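Local coordinates for protein 6-phosphogluconate dehydrogenase NAD-binding (Dyadobacter fermentans, PDB 4GBJ) that probably acts as an NAD(P)-dependent oxidoreductase of the 6-phosphogluconate and 3-hydroxyisobutyrate dehydrogenase type, with a Rossmann-type dinucleotide-binding domain, at residues 60-68 / 148-156; 25-34 / 47-58. All coordinates share one frame; numbering follows the deposited sequence.

Contact 1. Residues 60-68 / 148-156; sequences TPGGIVFSV and RIKPIVENF. With NA (sodium ion), chain E.
Ile64 and Phe66 of strand 64-67 meet Ile149, Ile152 and Val153 in segment 148-153 of helix 143-153, the segment axis passing 10.9 Å from that of the strand at a signed crossing angle of -52°. This is a helix laid on the central sheet of a Rossmann-type domain: the strand is an inner one, hydrogen-bonded through its backbone to strands 8-11 and 92-95. Ile64 and Ile152 reach toward each other tip to tip, CD1 of one 3.7 Å from CD1 of the other. Beyond them Phe66 presents its ring edge to Val153, with CE1 3.7 Å from Val153 CG1, while Ile152 CG2 comes obliquely to Phe66 CZ at 3.9 Å. Phe66 also packs on Ile8 and Val94 of the adjoining strands, and Phe156 on Ile20 and Leu24 of helix 17-26. Just past Val153, the carbonyl O of Glu154 binds the sodium ion at 2.2 Å, with Val157 O and two waters as further ligands. Arg148 reaches the type II turn 60-63 that precedes the strand. Its chain is fully extended, CG anti to the backbone N (chi1 -177°), which carries the guanidinium across Ile64, whose CG1 lies over one face. Both terminal nitrogens hydrogen-bond to one acceptor, Arg148 NH1 and NH2 each 3.1 Å from Gly62 O, which lies in the guanidinium plane; NH2 comes in the carbonyl plane on a lone pair, NH1 tilted from it.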
ATOM      1  N   THR B  60      40.558   3.826 -11.787  1.00 41.41           N
ATOM      2  CA  THR B  60      41.618   4.790 -11.535  1.00 43.15           C
ATOM      3  C   THR B  60      41.918   4.782 -10.034  1.00 42.83           C
ATOM      4  O   THR B  60      41.001   5.069  -9.261  1.00 37.94           O
ATOM      5  CB  THR B  60      41.188   6.217 -11.981  1.00 51.77           C
ATOM      6  OG1 THR B  60      40.962   6.230 -13.385  1.00 53.59           O
ATOM      7  CG2 THR B  60      42.251   7.279 -11.662  1.00 50.58           C
ATOM      8  N   PRO B  61      43.175   4.558  -9.598  1.00 41.06           N
ATOM      9  CA  PRO B  61      43.492   4.675  -8.159  1.00 41.03           C
ATOM     10  C   PRO B  61      42.972   5.998  -7.577  1.00 42.97           C
ATOM     11  O   PRO B  61      43.153   7.029  -8.204  1.00 43.44           O
ATOM     12  CB  PRO B  61      45.026   4.636  -8.150  1.00 44.47           C
ATOM     13  CG  PRO B  61      45.360   3.838  -9.324  1.00 48.68           C
ATOM     14  CD  PRO B  61      44.378   4.195 -10.370  1.00 44.12           C
ATOM     15  N   GLY B  62      42.211   5.945  -6.492  1.00 37.20           N
ATOM     16  CA  GLY B  62      41.675   7.156  -5.881  1.00 36.77           C
ATOM     17  C   GLY B  62      40.491   7.801  -6.590  1.00 41.01           C
ATOM     18  O   GLY B  62      39.984   8.808  -6.104  1.00 40.61           O
ATOM     19  N   GLY B  63      40.040   7.227  -7.713  1.00 38.96           N
ATOM     20  CA  GLY B  63      38.892   7.694  -8.480  1.00 37.78           C
ATOM     21  C   GLY B  63      37.554   7.175  -7.981  1.00 39.38           C
ATOM     22  O   GLY B  63      37.454   6.672  -6.870  1.00 37.46           O
ATOM     23  N   ILE B  64      36.504   7.336  -8.802  1.00 34.67           N
ATOM     24  CA  ILE B  64      35.131   6.943  -8.514  1.00 32.01           C
ATOM     25  C   ILE B  64      34.726   5.816  -9.443  1.00 35.09           C
ATOM     26  O   ILE B  64      34.979   5.891 -10.639  1.00 36.48           O
ATOM     27  CB  ILE B  64      34.163   8.145  -8.684  1.00 36.02           C
ATOM     28  CG1 ILE B  64      34.441   9.234  -7.634  1.00 36.98           C
ATOM     29  CG2 ILE B  64      32.692   7.694  -8.601  1.00 36.14           C
ATOM     30  CD1 ILE B  64      34.076  10.631  -8.111  1.00 45.47           C
ATOM     31  N   VAL B  65      34.068   4.785  -8.915  1.00 29.78           N
ATOM     32  CA  VAL B  65      33.549   3.719  -9.765  1.00 28.23           C
ATOM     33  C   VAL B  65      32.085   3.488  -9.373  1.00 29.63           C
ATOM     34  O   VAL B  65      31.782   3.386  -8.210  1.00 28.53           O
ATOM     35  CB  VAL B  65      34.378   2.408  -9.738  1.00 32.27           C
ATOM     36  CG1 VAL B  65      34.592   1.893  -8.302  1.00 32.74           C
ATOM     37  CG2 VAL B  65      33.685   1.339 -10.591  1.00 31.73           C
ATOM     38  N   PHE B  66      31.195   3.482 -10.333  1.00 26.61           N
ATOM     39  CA  PHE B  66      29.792   3.133 -10.115  1.00 27.58           C
ATOM     40  C   PHE B  66      29.602   1.717 -10.591  1.00 30.99           C
ATOM     41  O   PHE B  66      30.192   1.373 -11.603  1.00 29.85           O
ATOM     42  CB  PHE B  66      28.847   4.048 -10.899  1.00 29.27           C
ATOM     43  CG  PHE B  66      28.614   5.417 -10.309  1.00 31.09           C
ATOM     44  CD1 PHE B  66      27.409   5.732  -9.712  1.00 33.57           C
ATOM     45  CD2 PHE B  66      29.602   6.391 -10.349  1.00 35.00           C
ATOM     46  CE1 PHE B  66      27.204   6.977  -9.132  1.00 35.13           C
ATOM     47  CE2 PHE B  66      29.384   7.645  -9.785  1.00 37.76           C
ATOM     48  CZ  PHE B  66      28.194   7.923  -9.162  1.00 33.98           C
ATOM     49  N   SER B  67      28.757   0.916  -9.920  1.00 27.22           N
ATOM     50  CA  SER B  67      28.388  -0.393 -10.434  1.00 25.55           C
ATOM     51  C   SER B  67      26.901  -0.608 -10.299  1.00 31.95           C
ATOM     52  O   SER B  67      26.265  -0.170  -9.326  1.00 28.13           O
ATOM     53  CB  SER B  67      29.148  -1.517  -9.737  1.00 23.41           C
ATOM     54  OG  SER B  67      28.755  -1.686  -8.383  1.00 26.67           O
ATOM     55  N   VAL B  68      26.334  -1.279 -11.284  1.00 33.69           N
ATOM     56  CA  VAL B  68      24.923  -1.639 -11.209  1.00 33.78           C
ATOM     57  C   VAL B  68      24.831  -2.967 -11.908  1.00 37.41           C
ATOM     58  O   VAL B  68      25.112  -3.068 -13.111  1.00 33.91           O
ATOM     59  CB  VAL B  68      23.947  -0.558 -11.711  1.00 40.65           C
ATOM     60  CG1 VAL B  68      24.166  -0.201 -13.151  1.00 43.30           C
ATOM     61  CG2 VAL B  68      22.501  -0.994 -11.485  1.00 42.24           C
ATOM     62  N   ARG B 148      31.379  13.309  -1.544  1.00 41.11           N
ATOM     63  CA  ARG B 148      32.040  13.393  -2.854  1.00 40.74           C
ATOM     64  C   ARG B 148      31.116  12.976  -4.027  1.00 43.25           C
ATOM     65  O   ARG B 148      31.227  13.520  -5.106  1.00 43.91           O
ATOM     66  CB  ARG B 148      33.270  12.460  -2.854  1.00 36.44           C
ATOM     67  CG  ARG B 148      34.082  12.525  -4.129  1.00 40.62           C
ATOM     68  CD  ARG B 148      35.288  11.619  -4.021  1.00 39.25           C
ATOM     69  NE  ARG B 148      36.079  11.632  -5.247  1.00 43.11           N
ATOM     70  CZ  ARG B 148      37.122  10.844  -5.474  1.00 55.35           C
ATOM     71  NH1 ARG B 148      37.505   9.962  -4.561  1.00 37.24           N
ATOM     72  NH2 ARG B 148      37.800  10.940  -6.617  1.00 46.90           N
ATOM     73  N   ILE B 149      30.256  11.987  -3.837  1.00 37.46           N
ATOM     74  CA  ILE B 149      29.448  11.459  -4.951  1.00 35.58           C
ATOM     75  C   ILE B 149      28.029  11.998  -4.948  1.00 39.96           C
ATOM     76  O   ILE B 149      27.358  11.882  -5.976  1.00 38.41           O
ATOM     77  CB  ILE B 149      29.478   9.891  -4.994  1.00 35.69           C
ATOM     78  CG1 ILE B 149      28.841   9.219  -3.744  1.00 32.47           C
ATOM     79  CG2 ILE B 149      30.953   9.430  -5.142  1.00 36.97           C
ATOM     80  CD1 ILE B 149      27.300   8.932  -3.837  1.00 30.22           C
ATOM     81  N   LYS B 150      27.572  12.632  -3.855  1.00 38.80           N
ATOM     82  CA  LYS B 150      26.208  13.174  -3.819  1.00 38.91           C
ATOM     83  C   LYS B 150      25.942  14.125  -4.974  1.00 42.47           C
ATOM     84  O   LYS B 150      24.892  14.015  -5.593  1.00 41.62           O
ATOM     85  CB  LYS B 150      25.885  13.877  -2.489  1.00 42.60           C
ATOM     86  CG  LYS B 150      24.481  14.457  -2.469  1.00 45.28           C
ATOM     87  CD  LYS B 150      23.997  14.741  -1.078  1.00 54.29           C
ATOM     88  CE  LYS B 150      22.662  15.474  -1.086  1.00 53.14           C
ATOM     89  NZ  LYS B 150      22.280  15.908   0.279  1.00 71.87           N
ATOM     90  N   PRO B 151      26.865  15.040  -5.318  1.00 41.35           N
ATOM     91  CA  PRO B 151      26.602  15.948  -6.459  1.00 42.76           C
ATOM     92  C   PRO B 151      26.506  15.207  -7.794  1.00 43.42           C
ATOM     93  O   PRO B 151      25.832  15.683  -8.689  1.00 40.86           O
ATOM     94  CB  PRO B 151      27.784  16.915  -6.441  1.00 46.12           C
ATOM     95  CG  PRO B 151      28.535  16.650  -5.198  1.00 49.75           C
ATOM     96  CD  PRO B 151      28.191  15.305  -4.719  1.00 43.79           C
ATOM     97  N   ILE B 152      27.152  14.026  -7.921  1.00 40.32           N
ATOM     98  CA  ILE B 152      27.062  13.255  -9.153  1.00 39.38           C
ATOM     99  C   ILE B 152      25.659  12.602  -9.259  1.00 40.97           C
ATOM    100  O   ILE B 152      25.024  12.713 -10.292  1.00 38.30           O
ATOM    101  CB  ILE B 152      28.179  12.197  -9.270  1.00 40.32           C
ATOM    102  CG1 ILE B 152      29.604  12.839  -9.114  1.00 43.04           C
ATOM    103  CG2 ILE B 152      28.080  11.490 -10.649  1.00 40.31           C
ATOM    104  CD1 ILE B 152      30.687  11.852  -8.825  1.00 46.10           C
ATOM    105  N   VAL B 153      25.207  11.912  -8.219  1.00 37.97           N
ATOM    106  CA  VAL B 153      23.936  11.168  -8.280  1.00 36.62           C
ATOM    107  C   VAL B 153      22.710  12.090  -8.340  1.00 39.35           C
ATOM    108  O   VAL B 153      21.705  11.660  -8.876  1.00 36.83           O
ATOM    109  CB  VAL B 153      23.794  10.108  -7.180  1.00 37.35           C
ATOM    110  CG1 VAL B 153      25.044   9.243  -7.137  1.00 35.10           C
ATOM    111  CG2 VAL B 153      23.496  10.702  -5.808  1.00 37.66           C
ATOM    112  N   GLU B 154      22.820  13.362  -7.891  1.00 38.82           N
ATOM    113  CA  GLU B 154      21.732  14.350  -7.992  1.00 41.58           C
ATOM    114  C   GLU B 154      21.307  14.558  -9.435  1.00 49.66           C
ATOM    115  O   GLU B 154      20.206  15.013  -9.675  1.00 51.17           O
ATOM    116  CB  GLU B 154      22.149  15.707  -7.381  1.00 45.34           C
ATOM    117  CG  GLU B 154      21.996  15.730  -5.879  1.00 57.21           C
ATOM    118  CD  GLU B 154      22.513  16.937  -5.122  1.00 75.91           C
ATOM    119  OE1 GLU B 154      23.402  17.659  -5.632  1.00 68.87           O
ATOM    120  OE2 GLU B 154      22.018  17.150  -3.992  1.00 73.63           O
ATOM    121  N   ASN B 155      22.183  14.267 -10.391  1.00 48.35           N
ATOM    122  CA  ASN B 155      21.877  14.440 -11.803  1.00 49.55           C
ATOM    123  C   ASN B 155      20.846  13.459 -12.318  1.00 50.78           C
ATOM    124  O   ASN B 155      20.125  13.821 -13.221  1.00 51.06           O
ATOM    125  CB  ASN B 155      23.145  14.324 -12.636  1.00 53.34           C
ATOM    126  CG  ASN B 155      24.059  15.504 -12.404  1.00 69.18           C
ATOM    127  OD1 ASN B 155      23.754  16.616 -12.811  1.00 57.45           O
ATOM    128  ND2 ASN B 155      25.148  15.315 -11.682  1.00 60.02           N
ATOM    129  N   PHE B 156      20.724  12.253 -11.748  1.00 46.49           N
ATOM    130  CA  PHE B 156      19.758  11.274 -12.272  1.00 45.17           C
ATOM    131  C   PHE B 156      18.662  10.864 -11.291  1.00 45.81           C
ATOM    132  O   PHE B 156      17.911   9.961 -11.617  1.00 44.90           O
ATOM    133  CB  PHE B 156      20.473  10.025 -12.809  1.00 45.21           C
ATOM    134  CG  PHE B 156      21.362   9.280 -11.872  1.00 41.69           C
ATOM    135  CD1 PHE B 156      20.876   8.209 -11.127  1.00 42.61           C
ATOM    136  CD2 PHE B 156      22.710   9.570 -11.801  1.00 43.08           C
ATOM    137  CE1 PHE B 156      21.723   7.483 -10.286  1.00 40.40           C
ATOM    138  CE2 PHE B 156      23.555   8.838 -10.971  1.00 42.49           C
ATOM    139  CZ  PHE B 156      23.049   7.808 -10.212  1.00 39.83           C
TER
HETATM  140 NA    NA E 301      18.170  15.853  -9.303  1.00 62.06          NA
HETATM  141  O   HOH W   1      18.505  15.788  -6.860  1.00 50.42           O
HETATM  142  O   HOH W   2      19.463  18.195  -8.945  1.00 48.18           O

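Contact 2. Residues 25-34 / 47-58; sequences LEAGYELVVW and LGATVVENAIDA
Val32 and Val33 pair with Thr50 and Val51 as two neighbouring parallel strands at one end of the sheet, where strand 50-51 is the outermost strand within the chain. Three backbone hydrogen bonds set the register: Thr50 N to Leu31 O at 2.9 Å, Val33 N to Thr50 O at 2.8 Å, and Val52 N to Val33 O at 3.2 Å. Leu31 O takes a second donor, Thr50 OG1, whose torsion places the hydroxyl between the backbone N and the carbonyl carbon, turned back to the neighbouring strand. Ahead of the paired residues, a water accepts from Leu31 N and donates to Gly48 O.

The pairing closes the beta-alpha-beta unit of strand 31-34, helix 42-46 and strand 50-51, part of the Rossmann-type fold. Leu25, from the end of helix 17-26, and Ala49 both pack on Leu44 of helix 42-46; Leu25 CD2 lies 3.9 Å from Ala49 CB. On the sheet face carrying Val33 and Val51, their CG2 atoms meet at 3.6 Å. On the face of Val32 and Thr50, Val32 CG2 crosses toward CG1 of Val52 and also meets Ala58 CB, in the helical-angle residues 55-58.

Trp34 ends the strand with its indole turned away from the backbone N (chi1 176°), which brings the ring alongside residues 53-55. Ala55 CB sits over its face as a CH-pi contact, 3.9 Å from the five-membered ring centroid and 14° off the normal. In the ring plane, Trp34 NE1 donates to Glu53 O at 3.3 Å, a bent hydrogen bond of 135° that approaches from above the carbonyl plane.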
ATOM      1  N   LEU B  25      26.989  11.496 -18.699  1.00 41.29           N
ATOM      2  CA  LEU B  25      27.667  12.006 -19.883  1.00 43.09           C
ATOM      3  C   LEU B  25      27.072  13.376 -20.297  1.00 51.54           C
ATOM      4  O   LEU B  25      27.830  14.341 -20.424  1.00 52.99           O
ATOM      5  CB  LEU B  25      27.566  11.008 -21.032  1.00 42.46           C
ATOM      6  CG  LEU B  25      28.408   9.779 -20.870  1.00 47.53           C
ATOM      7  CD1 LEU B  25      27.957   8.683 -21.836  1.00 48.84           C
ATOM      8  CD2 LEU B  25      29.924  10.105 -21.035  1.00 50.20           C
ATOM      9  N   GLU B  26      25.729  13.477 -20.425  1.00 48.96           N
ATOM     10  CA  GLU B  26      25.035  14.741 -20.713  1.00 50.17           C
ATOM     11  C   GLU B  26      25.436  15.824 -19.709  1.00 56.02           C
ATOM     12  O   GLU B  26      25.585  16.974 -20.098  1.00 59.30           O
ATOM     13  CB  GLU B  26      23.496  14.579 -20.621  1.00 52.01           C
ATOM     14  CG  GLU B  26      22.795  13.833 -21.748  1.00 66.37           C
ATOM     15  CD  GLU B  26      21.333  13.471 -21.488  1.00 85.98           C
ATOM     16  OE1 GLU B  26      20.865  13.586 -20.329  1.00 67.35           O
ATOM     17  OE2 GLU B  26      20.654  13.056 -22.455  1.00 82.31           O
ATOM     18  N   ALA B  27      25.579  15.470 -18.405  1.00 50.70           N
ATOM     19  CA  ALA B  27      25.949  16.435 -17.354  1.00 51.73           C
ATOM     20  C   ALA B  27      27.476  16.853 -17.335  1.00 55.80           C
ATOM     21  O   ALA B  27      27.896  17.563 -16.415  1.00 56.03           O
ATOM     22  CB  ALA B  27      25.555  15.887 -16.001  1.00 51.04           C
ATOM     23  N   GLY B  28      28.266  16.426 -18.319  1.00 51.78           N
ATOM     24  CA  GLY B  28      29.670  16.816 -18.442  1.00 53.61           C
ATOM     25  C   GLY B  28      30.718  15.931 -17.797  1.00 56.60           C
ATOM     26  O   GLY B  28      31.899  16.272 -17.840  1.00 57.14           O
ATOM     27  N   TYR B  29      30.326  14.779 -17.219  1.00 50.00           N
ATOM     28  CA  TYR B  29      31.304  13.858 -16.637  1.00 46.97           C
ATOM     29  C   TYR B  29      31.899  12.945 -17.697  1.00 52.94           C
ATOM     30  O   TYR B  29      31.170  12.399 -18.527  1.00 52.28           O
ATOM     31  CB  TYR B  29      30.672  12.983 -15.565  1.00 43.28           C
ATOM     32  CG  TYR B  29      30.230  13.724 -14.330  1.00 41.10           C
ATOM     33  CD1 TYR B  29      31.121  13.989 -13.299  1.00 42.37           C
ATOM     34  CD2 TYR B  29      28.901  14.085 -14.148  1.00 39.37           C
ATOM     35  CE1 TYR B  29      30.739  14.728 -12.183  1.00 41.31           C
ATOM     36  CE2 TYR B  29      28.496  14.802 -13.024  1.00 39.81           C
ATOM     37  CZ  TYR B  29      29.411  15.094 -12.024  1.00 47.10           C
ATOM     38  OH  TYR B  29      29.024  15.696 -10.843  1.00 47.41           O
ATOM     39  N   GLU B  30      33.203  12.698 -17.601  1.00 51.15           N
ATOM     40  CA  GLU B  30      33.906  11.768 -18.488  1.00 51.13           C
ATOM     41  C   GLU B  30      33.725  10.348 -17.917  1.00 52.70           C
ATOM     42  O   GLU B  30      33.974  10.158 -16.719  1.00 52.09           O
ATOM     43  CB  GLU B  30      35.386  12.189 -18.587  1.00 54.33           C
ATOM     44  CG  GLU B  30      36.354  11.177 -19.195  1.00 72.25           C
ATOM     45  CD  GLU B  30      37.794  11.667 -19.268  1.00 98.89           C
ATOM     46  OE1 GLU B  30      38.248  12.360 -18.325  1.00 81.05           O
ATOM     47  OE2 GLU B  30      38.476  11.344 -20.267  1.00 97.91           O
ATOM     48  N   LEU B  31      33.234   9.373 -18.738  1.00 47.19           N
ATOM     49  CA  LEU B  31      33.029   7.997 -18.281  1.00 46.12           C
ATOM     50  C   LEU B  31      33.852   6.977 -19.030  1.00 51.06           C
ATOM     51  O   LEU B  31      33.850   6.989 -20.259  1.00 52.19           O
ATOM     52  CB  LEU B  31      31.558   7.509 -18.415  1.00 45.97           C
ATOM     53  CG  LEU B  31      30.421   8.208 -17.678  1.00 50.06           C
ATOM     54  CD1 LEU B  31      29.194   7.369 -17.729  1.00 50.27           C
ATOM     55  CD2 LEU B  31      30.747   8.464 -16.274  1.00 55.22           C
ATOM     56  N   VAL B  32      34.398   5.982 -18.285  1.00 46.62           N
ATOM     57  CA  VAL B  32      35.073   4.811 -18.839  1.00 45.78           C
ATOM     58  C   VAL B  32      34.179   3.654 -18.389  1.00 49.08           C
ATOM     59  O   VAL B  32      33.994   3.413 -17.184  1.00 46.72           O
ATOM     60  CB  VAL B  32      36.578   4.668 -18.518  1.00 49.87           C
ATOM     61  CG1 VAL B  32      36.873   4.710 -17.023  1.00 49.85           C
ATOM     62  CG2 VAL B  32      37.164   3.425 -19.182  1.00 49.78           C
ATOM     63  N   VAL B  33      33.512   3.039 -19.369  1.00 45.16           N
ATOM     64  CA  VAL B  33      32.459   2.071 -19.121  1.00 43.27           C
ATOM     65  C   VAL B  33      32.867   0.664 -19.471  1.00 47.50           C
ATOM     66  O   VAL B  33      33.841   0.423 -20.178  1.00 47.44           O
ATOM     67  CB  VAL B  33      31.149   2.460 -19.820  1.00 46.28           C
ATOM     68  CG1 VAL B  33      30.753   3.896 -19.477  1.00 45.14           C
ATOM     69  CG2 VAL B  33      31.208   2.255 -21.343  1.00 47.63           C
ATOM     70  N   TRP B  34      32.127  -0.268 -18.904  1.00 45.48           N
ATOM     71  CA  TRP B  34      32.341  -1.701 -19.071  1.00 45.79           C
ATOM     72  C   TRP B  34      31.054  -2.440 -18.833  1.00 49.97           C
ATOM     73  O   TRP B  34      30.218  -2.036 -18.014  1.00 45.74           O
ATOM     74  CB  TRP B  34      33.415  -2.210 -18.112  1.00 44.78           C
ATOM     75  CG  TRP B  34      33.647  -3.695 -18.144  1.00 47.28           C
ATOM     76  CD1 TRP B  34      34.595  -4.362 -18.864  1.00 51.51           C
ATOM     77  CD2 TRP B  34      32.970  -4.689 -17.356  1.00 47.28           C
ATOM     78  NE1 TRP B  34      34.537  -5.711 -18.596  1.00 51.66           N
ATOM     79  CE2 TRP B  34      33.560  -5.939 -17.661  1.00 52.23           C
ATOM     80  CE3 TRP B  34      31.918  -4.646 -16.428  1.00 47.44           C
ATOM     81  CZ2 TRP B  34      33.111  -7.131 -17.101  1.00 52.12           C
ATOM     82  CZ3 TRP B  34      31.494  -5.829 -15.847  1.00 49.79           C
ATOM     83  CH2 TRP B  34      32.071  -7.056 -16.202  1.00 52.23           C
ATOM     84  N   LEU B  47      28.038   9.324 -27.049  1.00 66.25           N
ATOM     85  CA  LEU B  47      27.807  10.435 -26.118  1.00 65.83           C
ATOM     86  C   LEU B  47      29.099  10.959 -25.449  1.00 65.87           C
ATOM     87  O   LEU B  47      29.001  11.908 -24.674  1.00 65.00           O
ATOM     88  CB  LEU B  47      26.777  10.034 -25.037  1.00 65.44           C
ATOM     89  CG  LEU B  47      25.348  10.480 -25.315  1.00 71.50           C
ATOM     90  CD1 LEU B  47      24.794   9.809 -26.546  1.00 72.08           C
ATOM     91  CD2 LEU B  47      24.465  10.191 -24.110  1.00 73.43           C
ATOM     92  N   GLY B  48      30.270  10.399 -25.787  1.00 60.97           N
ATOM     93  CA  GLY B  48      31.558  10.834 -25.261  1.00 61.54           C
ATOM     94  C   GLY B  48      32.316   9.818 -24.420  1.00 66.89           C
ATOM     95  O   GLY B  48      33.525   9.983 -24.221  1.00 68.28           O
ATOM     96  N   ALA B  49      31.647   8.755 -23.929  1.00 62.43           N
ATOM     97  CA  ALA B  49      32.305   7.746 -23.073  1.00 61.24           C
ATOM     98  C   ALA B  49      33.354   6.917 -23.804  1.00 63.78           C
ATOM     99  O   ALA B  49      33.297   6.773 -25.013  1.00 62.75           O
ATOM    100  CB  ALA B  49      31.266   6.786 -22.487  1.00 60.82           C
ATOM    101  N   THR B  50      34.263   6.307 -23.034  1.00 60.37           N
ATOM    102  CA  THR B  50      35.293   5.383 -23.533  1.00 60.52           C
ATOM    103  C   THR B  50      34.929   3.970 -22.992  1.00 61.67           C
ATOM    104  O   THR B  50      34.316   3.859 -21.934  1.00 59.98           O
ATOM    105  CB  THR B  50      36.689   5.874 -23.127  1.00 69.71           C
ATOM    106  OG1 THR B  50      36.651   6.344 -21.774  1.00 69.34           O
ATOM    107  CG2 THR B  50      37.182   6.999 -24.024  1.00 74.24           C
ATOM    108  N   VAL B  51      35.257   2.913 -23.743  1.00 73.37           N
ATOM    109  CA  VAL B  51      34.943   1.530 -23.385  1.00 69.82           C
ATOM    110  C   VAL B  51      36.227   0.756 -23.166  1.00 70.81           C
ATOM    111  O   VAL B  51      37.215   1.022 -23.849  1.00 73.42           O
ATOM    112  CB  VAL B  51      34.087   0.889 -24.517  1.00 76.03           C
ATOM    113  CG1 VAL B  51      33.975  -0.626 -24.369  1.00 75.18           C
ATOM    114  CG2 VAL B  51      32.702   1.500 -24.549  1.00 76.01           C
ATOM    115  N   VAL B  52      36.213  -0.219 -22.235  1.00 61.88           N
ATOM    116  CA  VAL B  52      37.358  -1.101 -21.998  1.00 60.10           C
ATOM    117  C   VAL B  52      36.880  -2.551 -22.052  1.00 61.60           C
ATOM    118  O   VAL B  52      35.711  -2.830 -21.835  1.00 58.14           O
ATOM    119  CB  VAL B  52      38.152  -0.808 -20.697  1.00 60.94           C
ATOM    120  CG1 VAL B  52      38.853   0.546 -20.775  1.00 61.74           C
ATOM    121  CG2 VAL B  52      37.279  -0.898 -19.457  1.00 57.13           C
ATOM    122  N   GLU B  53      37.801  -3.461 -22.360  1.00 61.70           N
ATOM    123  CA  GLU B  53      37.528  -4.892 -22.497  1.00 62.83           C
ATOM    124  C   GLU B  53      37.424  -5.591 -21.136  1.00 62.26           C
ATOM    125  O   GLU B  53      36.628  -6.525 -21.011  1.00 60.89           O
ATOM    126  CB  GLU B  53      38.640  -5.546 -23.347  1.00 67.93           C
ATOM    127  CG  GLU B  53      38.290  -6.935 -23.856  1.00 79.94           C
ATOM    128  CD  GLU B  53      39.277  -7.439 -24.886  1.00 92.22           C
ATOM    129  OE1 GLU B  53      40.499  -7.296 -24.652  1.00 84.76           O
ATOM    130  OE2 GLU B  53      38.832  -7.970 -25.929  1.00 82.78           O
ATOM    131  N   ASN B  54      38.241  -5.164 -20.136  1.00 56.62           N
ATOM    132  CA  ASN B  54      38.241  -5.744 -18.777  1.00 54.00           C
ATOM    133  C   ASN B  54      37.918  -4.676 -17.718  1.00 53.19           C
ATOM    134  O   ASN B  54      38.442  -3.575 -17.782  1.00 54.21           O
ATOM    135  CB  ASN B  54      39.590  -6.388 -18.479  1.00 58.29           C
ATOM    136  CG  ASN B  54      39.919  -7.510 -19.427  1.00 74.14           C
ATOM    137  OD1 ASN B  54      39.198  -8.506 -19.506  1.00 70.10           O
ATOM    138  ND2 ASN B  54      40.999  -7.383 -20.171  1.00 67.01           N
ATOM    139  N   ALA B  55      37.050  -4.992 -16.766  1.00 46.04           N
ATOM    140  CA  ALA B  55      36.626  -4.041 -15.737  1.00 43.66           C
ATOM    141  C   ALA B  55      37.791  -3.350 -14.975  1.00 46.20           C
ATOM    142  O   ALA B  55      37.689  -2.160 -14.666  1.00 45.30           O
ATOM    143  CB  ALA B  55      35.706  -4.723 -14.737  1.00 42.03           C
ATOM    144  N   ILE B  56      38.888  -4.059 -14.703  1.00 42.69           N
ATOM    145  CA  ILE B  56      40.001  -3.462 -13.946  1.00 42.36           C
ATOM    146  C   ILE B  56      40.696  -2.294 -14.722  1.00 46.00           C
ATOM    147  O   ILE B  56      41.243  -1.381 -14.098  1.00 43.92           O
ATOM    148  CB  ILE B  56      41.022  -4.548 -13.526  1.00 46.21           C
ATOM    149  CG1 ILE B  56      41.911  -4.034 -12.367  1.00 46.73           C
ATOM    150  CG2 ILE B  56      41.867  -4.996 -14.718  1.00 48.82           C
ATOM    151  CD1 ILE B  56      42.541  -5.109 -11.556  1.00 54.45           C
ATOM    152  N   ASP B  57      40.671  -2.336 -16.073  1.00 44.30           N
ATOM    153  CA  ASP B  57      41.249  -1.300 -16.932  1.00 43.57           C
ATOM    154  C   ASP B  57      40.467   0.019 -16.838  1.00 45.14           C
ATOM    155  O   ASP B  57      40.983   1.056 -17.231  1.00 46.53           O
ATOM    156  CB  ASP B  57      41.275  -1.777 -18.392  1.00 46.96           C
ATOM    157  CG  ASP B  57      42.089  -3.040 -18.671  1.00 58.51           C
ATOM    158  OD1 ASP B  57      43.080  -3.296 -17.925  1.00 57.44           O
ATOM    159  OD2 ASP B  57      41.788  -3.733 -19.681  1.00 63.49           O
ATOM    160  N   ALA B  58      39.224  -0.024 -16.327  1.00 39.52           N
ATOM    161  CA  ALA B  58      38.339   1.131 -16.155  1.00 37.78           C
ATOM    162  C   ALA B  58      38.642   1.902 -14.844  1.00 42.33           C
ATOM    163  O   ALA B  58      38.307   3.082 -14.737  1.00 41.28           O
ATOM    164  CB  ALA B  58      36.890   0.647 -16.124  1.00 36.15           C
TER
HETATM  165  O   HOH W   3      33.855  10.536 -21.522  1.00 50.78           O

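How the contacts relate
Contact 1 is buried and joins a helix to an inner strand of the sheet, whereas contact 2, partly buried, lies at the sheet's outer end, with Thr50 and Leu47 among its exposed residues. Their chemistry follows this placement. Contact 2 is strand pairing, carried by backbone bonds; contact 1 is side-chain packing, its polar link an arginine reaching a turn carbonyl. Strand 8-11 lies between strands 31-34 and 64-67, so both contacts share one sheet, and 64-67 is the next strand in the chain after 50-51. They also touch, their centres 12 Å apart: Tyr29 OH packs 3.4 Å from Ile152 CG1, and Asn155 borders Ala27 and the Tyr29 ring.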